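Local coordinates for protein extracellular ligand-binding receptor (Sphaerobacter thermophilus, PDB 4ZPJ) that probably serves as the extracellular substrate-binding component of an ABC transporter, a member of the leucine-binding protein family that also binds zinc ions, at residues 254-259 / 285-290; 262-267 / 293-298; 279-284 / 301-306. All blocks are in the same frame, centred on the assembly; numbering follows the deposited sequence.

Contact 1 (254-259 / 285-290)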
# COMPACT_ATOMS: atom_id res chain seq x y z
N PHE A 254 -10.59 -13.54 -8.22
CA PHE A 254 -9.72 -12.58 -7.55
C PHE A 254 -10.27 -12.34 -6.15
O PHE A 254 -11.47 -12.14 -6.01
CB PHE A 254 -9.68 -11.25 -8.31
CG PHE A 254 -9.08 -10.10 -7.50
CD1 PHE A 254 -7.70 -9.93 -7.39
CD2 PHE A 254 -9.88 -9.21 -6.87
CE1 PHE A 254 -7.15 -8.90 -6.63
CE2 PHE A 254 -9.35 -8.16 -6.11
CZ PHE A 254 -8.00 -8.01 -5.99
N ALA A 255 -9.42 -12.38 -5.12
CA ALA A 255 -9.83 -12.14 -3.72
C ALA A 255 -8.92 -11.16 -2.95
O ALA A 255 -7.65 -11.22 -3.02
CB ALA A 255 -9.87 -13.44 -2.98
N PHE A 256 -9.58 -10.28 -2.20
CA PHE A 256 -8.92 -9.30 -1.32
C PHE A 256 -9.50 -9.27 0.08
O PHE A 256 -10.72 -9.19 0.25
CB PHE A 256 -9.04 -7.91 -1.91
CG PHE A 256 -8.69 -6.82 -0.96
CD1 PHE A 256 -9.66 -6.28 -0.11
CD2 PHE A 256 -7.41 -6.31 -0.93
CE1 PHE A 256 -9.34 -5.26 0.78
CE2 PHE A 256 -7.07 -5.28 -0.03
CZ PHE A 256 -8.05 -4.76 0.81
N HIS A 257 -8.63 -9.32 1.08
CA HIS A 257 -9.01 -9.15 2.49
C HIS A 257 -8.12 -8.20 3.21
O HIS A 257 -8.35 -7.92 4.36
CB HIS A 257 -8.93 -10.47 3.23
CG HIS A 257 -9.79 -11.52 2.66
ND1 HIS A 257 -9.41 -12.28 1.57
CD2 HIS A 257 -11.05 -11.88 2.97
CE1 HIS A 257 -10.39 -13.11 1.27
NE2 HIS A 257 -11.41 -12.85 2.08
N GLY A 258 -7.09 -7.69 2.55
CA GLY A 258 -6.06 -6.93 3.27
C GLY A 258 -5.13 -7.90 3.95
O GLY A 258 -5.32 -9.10 3.91
N THR A 259 -4.08 -7.38 4.53
CA THR A 259 -3.14 -8.12 5.29
C THR A 259 -3.70 -8.33 6.67
O THR A 259 -3.55 -7.47 7.53
CB THR A 259 -1.86 -7.31 5.40
OG1 THR A 259 -1.41 -7.09 4.08
CG2 THR A 259 -0.84 -8.04 6.24
N GLY A 285 -2.16 -8.76 -3.58
CA GLY A 285 -0.84 -8.64 -2.99
C GLY A 285 -0.85 -8.42 -1.51
O GLY A 285 0.03 -8.88 -0.80
N ALA A 286 -1.88 -7.77 -1.00
CA ALA A 286 -2.00 -7.63 0.46
C ALA A 286 -2.18 -8.96 1.20
O ALA A 286 -1.74 -9.15 2.38
CB ALA A 286 -3.15 -6.70 0.78
N ASP A 287 -2.79 -9.91 0.52
CA ASP A 287 -3.22 -11.16 1.16
C ASP A 287 -2.03 -12.11 1.23
O ASP A 287 -2.07 -13.08 1.96
CB ASP A 287 -4.38 -11.84 0.39
CG ASP A 287 -5.80 -11.24 0.70
OD1 ASP A 287 -5.98 -9.99 0.70
OD2 ASP A 287 -6.75 -12.07 0.92
N VAL A 288 -0.98 -11.87 0.45
CA VAL A 288 0.21 -12.72 0.53
C VAL A 288 1.45 -11.91 0.98
O VAL A 288 2.60 -12.25 0.68
CB VAL A 288 0.47 -13.46 -0.80
CG1 VAL A 288 -0.64 -14.46 -1.05
CG2 VAL A 288 0.63 -12.51 -1.97
N ASP A 289 1.21 -10.82 1.71
CA ASP A 289 2.27 -9.99 2.23
C ASP A 289 3.21 -10.81 3.10
O ASP A 289 2.79 -11.75 3.80
CB ASP A 289 1.71 -8.84 3.07
CG ASP A 289 2.83 -7.85 3.57
OD1 ASP A 289 3.51 -7.25 2.72
OD2 ASP A 289 3.05 -7.71 4.80
N GLN A 290 4.48 -10.40 3.07
CA GLN A 290 5.58 -10.99 3.78
C GLN A 290 5.29 -11.27 5.23
O GLN A 290 5.68 -12.29 5.73
CB GLN A 290 6.75 -9.96 3.80
CG GLN A 290 8.03 -10.55 4.36
CD GLN A 290 8.63 -11.51 3.36
OE1 GLN A 290 8.72 -11.19 2.17
NE2 GLN A 290 9.03 -12.68 3.83
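His-257 and Asp-287 both turn CG back beside their own backbone N (chi1 -59° and -81°), and these torsions set the imidazole edge and the carboxylate opposite each other for a two-pronged bond. One prong runs from the backbone N of His-257 to OD1 of Asp-287, 2.8 Å long and nearly straight at 170°. The other joins ND1 of His-257 to OD2 of Asp-287 over 2.7 Å, with the acceptor almost in the ring plane. Each carboxylate oxygen offers its syn lone pair, although ring and carboxylate planes are turned by about half a right angle. Held at both oxygens, Asp-287 has little freedom to rotate, and its charge probably helps to keep the proton on ND1; NE2, at the far end of the ring, is hydrogen-bonded to His-198. Farther along, Thr-259 OG1 donates to the backbone O of Ala-286 at 2.7 Å. Between these two polar grips CB of Ala-286 packs 3.8 Å from Gly-258 CA and 4.2 Å from Phe-256 CE2. Asp-289 packs its CB against Thr-259, while its OD2 is hydrogen-bonded to Ser-291 OG and its OD1 to the backbone N of Leu-336. The whole ties together the loops leaving the C-terminal ends of neighbouring parallel strands 252-256 and 281-283, the edge of an alpha/beta domain that in type I periplasmic binding proteins usually faces the ligand cleft.

Contact 2 (262-267 / 293-298)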
# COMPACT_ATOMS: atom_id res chain seq x y z
N ASP A 262 -8.22 -12.51 8.41
CA ASP A 262 -9.17 -12.88 7.36
C ASP A 262 -8.43 -13.52 6.13
O ASP A 262 -8.85 -14.56 5.55
CB ASP A 262 -9.98 -11.65 6.89
CG ASP A 262 -11.10 -11.25 7.87
OD1 ASP A 262 -11.21 -11.84 8.97
OD2 ASP A 262 -11.91 -10.35 7.53
N ALA A 263 -7.33 -12.91 5.74
CA ALA A 263 -6.62 -13.36 4.55
C ALA A 263 -6.00 -14.71 4.73
O ALA A 263 -6.07 -15.54 3.82
CB ALA A 263 -5.62 -12.33 4.11
N ILE A 264 -5.47 -14.95 5.93
CA ILE A 264 -4.88 -16.22 6.30
C ILE A 264 -5.95 -17.31 6.32
O ILE A 264 -5.75 -18.38 5.67
CB ILE A 264 -4.19 -16.16 7.68
CG1 ILE A 264 -3.03 -15.16 7.67
CG2 ILE A 264 -3.70 -17.56 8.11
CD1 ILE A 264 -2.48 -14.82 9.06
N ARG A 265 -7.07 -17.04 7.01
CA ARG A 265 -8.18 -18.04 7.08
C ARG A 265 -8.79 -18.31 5.67
O ARG A 265 -9.07 -19.45 5.31
CB ARG A 265 -9.26 -17.60 8.11
CG ARG A 265 -8.84 -17.74 9.57
CD ARG A 265 -10.05 -17.54 10.52
NE ARG A 265 -10.63 -16.21 10.25
CZ ARG A 265 -10.20 -15.04 10.77
NH1 ARG A 265 -9.23 -15.02 11.69
NH2 ARG A 265 -10.76 -13.89 10.39
N PHE A 266 -8.93 -17.27 4.86
CA PHE A 266 -9.44 -17.50 3.53
C PHE A 266 -8.51 -18.39 2.67
O PHE A 266 -8.96 -19.39 2.09
CB PHE A 266 -9.71 -16.19 2.79
CG PHE A 266 -10.12 -16.40 1.35
CD1 PHE A 266 -11.41 -16.70 1.03
CD2 PHE A 266 -9.17 -16.36 0.34
CE1 PHE A 266 -11.78 -16.93 -0.30
CE2 PHE A 266 -9.52 -16.59 -0.99
CZ PHE A 266 -10.83 -16.87 -1.32
N LEU A 267 -7.23 -18.02 2.57
CA LEU A 267 -6.33 -18.78 1.70
C LEU A 267 -6.20 -20.19 2.16
O LEU A 267 -6.28 -21.11 1.37
CB LEU A 267 -4.95 -18.14 1.62
CG LEU A 267 -5.01 -16.96 0.66
CD1 LEU A 267 -3.78 -16.10 0.78
CD2 LEU A 267 -5.19 -17.47 -0.75
N LEU A 293 3.02 -14.40 5.15
CA LEU A 293 3.38 -15.44 4.20
C LEU A 293 3.76 -16.73 4.88
O LEU A 293 3.27 -17.78 4.51
CB LEU A 293 4.48 -14.96 3.26
CG LEU A 293 4.50 -15.65 1.90
CD1 LEU A 293 3.11 -15.94 1.33
CD2 LEU A 293 5.31 -14.85 0.92
N PRO A 294 4.51 -16.67 5.99
CA PRO A 294 4.76 -17.95 6.71
C PRO A 294 3.52 -18.76 7.21
O PRO A 294 3.62 -19.97 7.38
CB PRO A 294 5.62 -17.51 7.88
CG PRO A 294 6.23 -16.22 7.46
CD PRO A 294 5.20 -15.54 6.60
N GLU A 295 2.40 -18.12 7.48
CA GLU A 295 1.25 -18.78 8.07
C GLU A 295 0.27 -19.23 6.97
O GLU A 295 -0.56 -20.08 7.18
CB GLU A 295 0.56 -17.83 9.03
CG GLU A 295 1.56 -16.90 9.72
CD GLU A 295 1.05 -16.34 11.02
OE1 GLU A 295 1.25 -15.12 11.27
OE2 GLU A 295 0.45 -17.13 11.77
N ILE A 296 0.35 -18.63 5.81
CA ILE A 296 -0.33 -19.16 4.67
C ILE A 296 0.47 -20.38 4.24
O ILE A 296 -0.01 -21.54 4.25
CB ILE A 296 -0.26 -18.20 3.48
CG1 ILE A 296 -0.88 -16.84 3.80
CG2 ILE A 296 -0.82 -18.86 2.24
CD1 ILE A 296 -2.31 -16.94 4.16
N GLY A 297 1.69 -20.02 3.83
CA GLY A 297 2.68 -20.89 3.25
C GLY A 297 2.20 -21.66 2.05
O GLY A 297 2.13 -21.19 0.92
N ASP A 298 1.92 -22.89 2.36
CA ASP A 298 1.63 -23.87 1.40
C ASP A 298 0.34 -23.49 0.63
O ASP A 298 0.21 -23.77 -0.56
CB ASP A 298 1.57 -25.18 2.19
CG ASP A 298 1.17 -26.33 1.37
OD1 ASP A 298 1.74 -26.55 0.28
OD2 ASP A 298 0.25 -27.01 1.85
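Between Ile-264, Leu-267 and Ile-296 there is no ring face or edge to stack on, for branched aliphatic chains make this junction; the nearby aromatic of the same helix, Phe-266, stacks on His-198 and meets His-257 and Tyr-270 instead. Flat groups enter only as backbone carbonyls: Ala-263 O lies 4.0 Å from CD1 of Ile-296, and Glu-295 O is near CG2 of Ile-264. CD1 of Ile-296 carries most of the contact. With both side-chain torsions near -60°, the chain of this isoleucine is bent, and its terminal methyl reaches the backbone of helix 261-272, with CD1 of Ile-296 3.4 Å from CA of Ile-264. From that place it also touches CG1 of Ile-264 at 4.0 Å and CD1 of Leu-267 at 3.8 Å, Ile-296 meeting each of the two at a slant. Near the solvent, CB of Glu-295 stands 4.3 Å from CD1 of Ile-264. Gly-297, with positive phi, is the first residue to leave the helical conformation, and Asp-298 after it hydrogen-bonds Gln-271 of the longer helix. Within the two segments themselves, with neither hydrogen bond nor ion pair between them, the short helix meets its longer neighbour by shape and apolar burial.

Contact 3 (279-284 / 301-306)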
# COMPACT_ATOMS: atom_id res chain seq x y z
N ILE A 279 -9.89 -24.30 -9.09
CA ILE A 279 -10.24 -22.96 -9.55
C ILE A 279 -9.08 -21.98 -9.32
O ILE A 279 -8.73 -21.67 -8.18
CB ILE A 279 -11.49 -22.47 -8.81
CG1 ILE A 279 -12.68 -23.33 -9.19
CG2 ILE A 279 -11.82 -21.05 -9.16
CD1 ILE A 279 -13.80 -23.23 -8.17
N PRO A 280 -8.47 -21.49 -10.41
CA PRO A 280 -7.35 -20.56 -10.24
C PRO A 280 -7.73 -19.35 -9.44
O PRO A 280 -8.81 -18.80 -9.60
CB PRO A 280 -6.98 -20.15 -11.69
CG PRO A 280 -7.46 -21.33 -12.52
CD PRO A 280 -8.71 -21.82 -11.83
N LEU A 281 -6.82 -18.92 -8.60
CA LEU A 281 -7.08 -17.82 -7.69
C LEU A 281 -5.96 -16.81 -7.82
O LEU A 281 -4.78 -17.19 -7.83
CB LEU A 281 -7.12 -18.36 -6.28
CG LEU A 281 -7.08 -17.33 -5.16
CD1 LEU A 281 -8.31 -16.47 -5.18
CD2 LEU A 281 -6.96 -18.06 -3.85
N ILE A 282 -6.33 -15.52 -7.91
CA ILE A 282 -5.39 -14.44 -7.88
C ILE A 282 -5.68 -13.71 -6.60
O ILE A 282 -6.74 -13.06 -6.45
CB ILE A 282 -5.54 -13.50 -9.08
CG1 ILE A 282 -5.18 -14.25 -10.36
CG2 ILE A 282 -4.72 -12.25 -8.87
CD1 ILE A 282 -5.40 -13.48 -11.62
N PRO A 283 -4.79 -13.87 -5.62
CA PRO A 283 -4.92 -13.12 -4.42
C PRO A 283 -4.48 -11.73 -4.62
O PRO A 283 -3.64 -11.44 -5.48
CB PRO A 283 -3.93 -13.77 -3.45
CG PRO A 283 -3.29 -14.89 -4.16
CD PRO A 283 -3.58 -14.70 -5.63
N SER A 284 -5.01 -10.85 -3.80
CA SER A 284 -4.44 -9.53 -3.69
C SER A 284 -3.04 -9.64 -3.12
O SER A 284 -2.77 -10.49 -2.23
CB SER A 284 -5.29 -8.66 -2.75
OG SER A 284 -4.54 -7.58 -2.26
N LEU A 301 1.06 -21.33 -2.47
CA LEU A 301 2.12 -21.71 -3.40
C LEU A 301 1.67 -21.70 -4.85
O LEU A 301 0.67 -22.33 -5.18
CB LEU A 301 2.66 -23.06 -3.02
CG LEU A 301 4.00 -23.61 -3.50
CD1 LEU A 301 5.17 -22.68 -3.19
CD2 LEU A 301 4.23 -24.98 -2.84
N GLY A 302 2.41 -20.99 -5.72
CA GLY A 302 2.05 -20.92 -7.15
C GLY A 302 1.05 -19.84 -7.57
O GLY A 302 0.88 -19.60 -8.74
N LEU A 303 0.44 -19.17 -6.61
CA LEU A 303 -0.50 -18.11 -6.82
C LEU A 303 0.21 -16.86 -7.30
O LEU A 303 1.23 -16.45 -6.78
CB LEU A 303 -1.27 -17.81 -5.49
CG LEU A 303 -2.60 -18.56 -5.28
CD1 LEU A 303 -2.60 -19.93 -5.94
CD2 LEU A 303 -3.11 -18.62 -3.86
N VAL A 304 -0.38 -16.22 -8.28
CA VAL A 304 0.13 -14.97 -8.81
C VAL A 304 -0.66 -13.79 -8.24
O VAL A 304 -1.89 -13.86 -8.13
CB VAL A 304 -0.01 -15.02 -10.37
CG1 VAL A 304 -0.00 -13.67 -10.96
CG2 VAL A 304 1.12 -15.86 -10.97
N SER A 305 0.05 -12.71 -7.93
CA SER A 305 -0.55 -11.49 -7.45
C SER A 305 0.22 -10.23 -7.91
O SER A 305 1.43 -10.26 -8.12
CB SER A 305 -0.62 -11.47 -5.90
OG SER A 305 0.66 -11.38 -5.35
N GLY A 306 -0.50 -9.12 -8.01
CA GLY A 306 0.12 -7.82 -8.13
C GLY A 306 0.50 -7.31 -6.77
O GLY A 306 -0.23 -7.51 -5.79
O HOH W 1 -2.81 -17.37 -9.54
O HOH W 2 -3.24 -9.24 -7.13
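Leu-303 packs against Leu-281 and Pro-283 at the edge of the four-stranded parallel sheet of an alpha/beta domain, where strand 281-283 is outermost and strand 304-306 passes beside it in roughly the same direction, their axes 35° apart. The strands do not pair directly; part of their seam is closely packed and part is bridged by two waters. The tight part is largely apolar, apart from the carbonyl of Val-304. CD2 of Leu-303 lies 3.7 Å from CG of Pro-283 and 3.9 Å from CD2 of Leu-281, Leu-303 slanting across both. Helix 261-272 continues this cluster through Leu-267, which touches both leucines. Ile-282, its CG2 anti to the backbone N, sets that methyl 3.3 Å from the carbonyl O of Val-304, and the same oxygen also receives a CA-H contact from Ile-282. Pro-283 has no N-H to offer this carbonyl and presents CD to it instead. The loose part consists of two waters standing in for the missing rungs of a parallel ladder. One donates to Leu-281 O at 2.6 Å and accepts from Val-304 N; the second connects Pro-283 O with Gly-306 N in the same way. Val-304 itself is partly exposed and leans on Tyr-185 of helix 180-188. The strand 304-307 takes its direct sheet pairing from strand 390-401, in the antiparallel sheet, so the waters lie where two sheets come together. Beside the second water, CB of Ser-305 lies 3.0 Å from Pro-283 O, a close contact of side chain with backbone.

The three contacts form one patch, with centres 9 Å apart between contacts 1 and 2, 10 Å between 1 and 3, and 12 Å between 2 and 3. Along the chain their first segments come in the order 1, 2, 3, and their second segments then follow in the same order. Contacts 1 and 3 share the parallel sheet through adjacent strands 252-256 and 281-283, while helix 261-272, which links these strands, supplies one side of contact 2 and the short helix 293-296 the other. Leu-267 reaches from contact 2 to Leu-281 and Leu-303 of contact 3. The chain from 285 to 306 is thus fastened successively to loop, helix and edge strand as it leaves the parallel sheet for the antiparallel one.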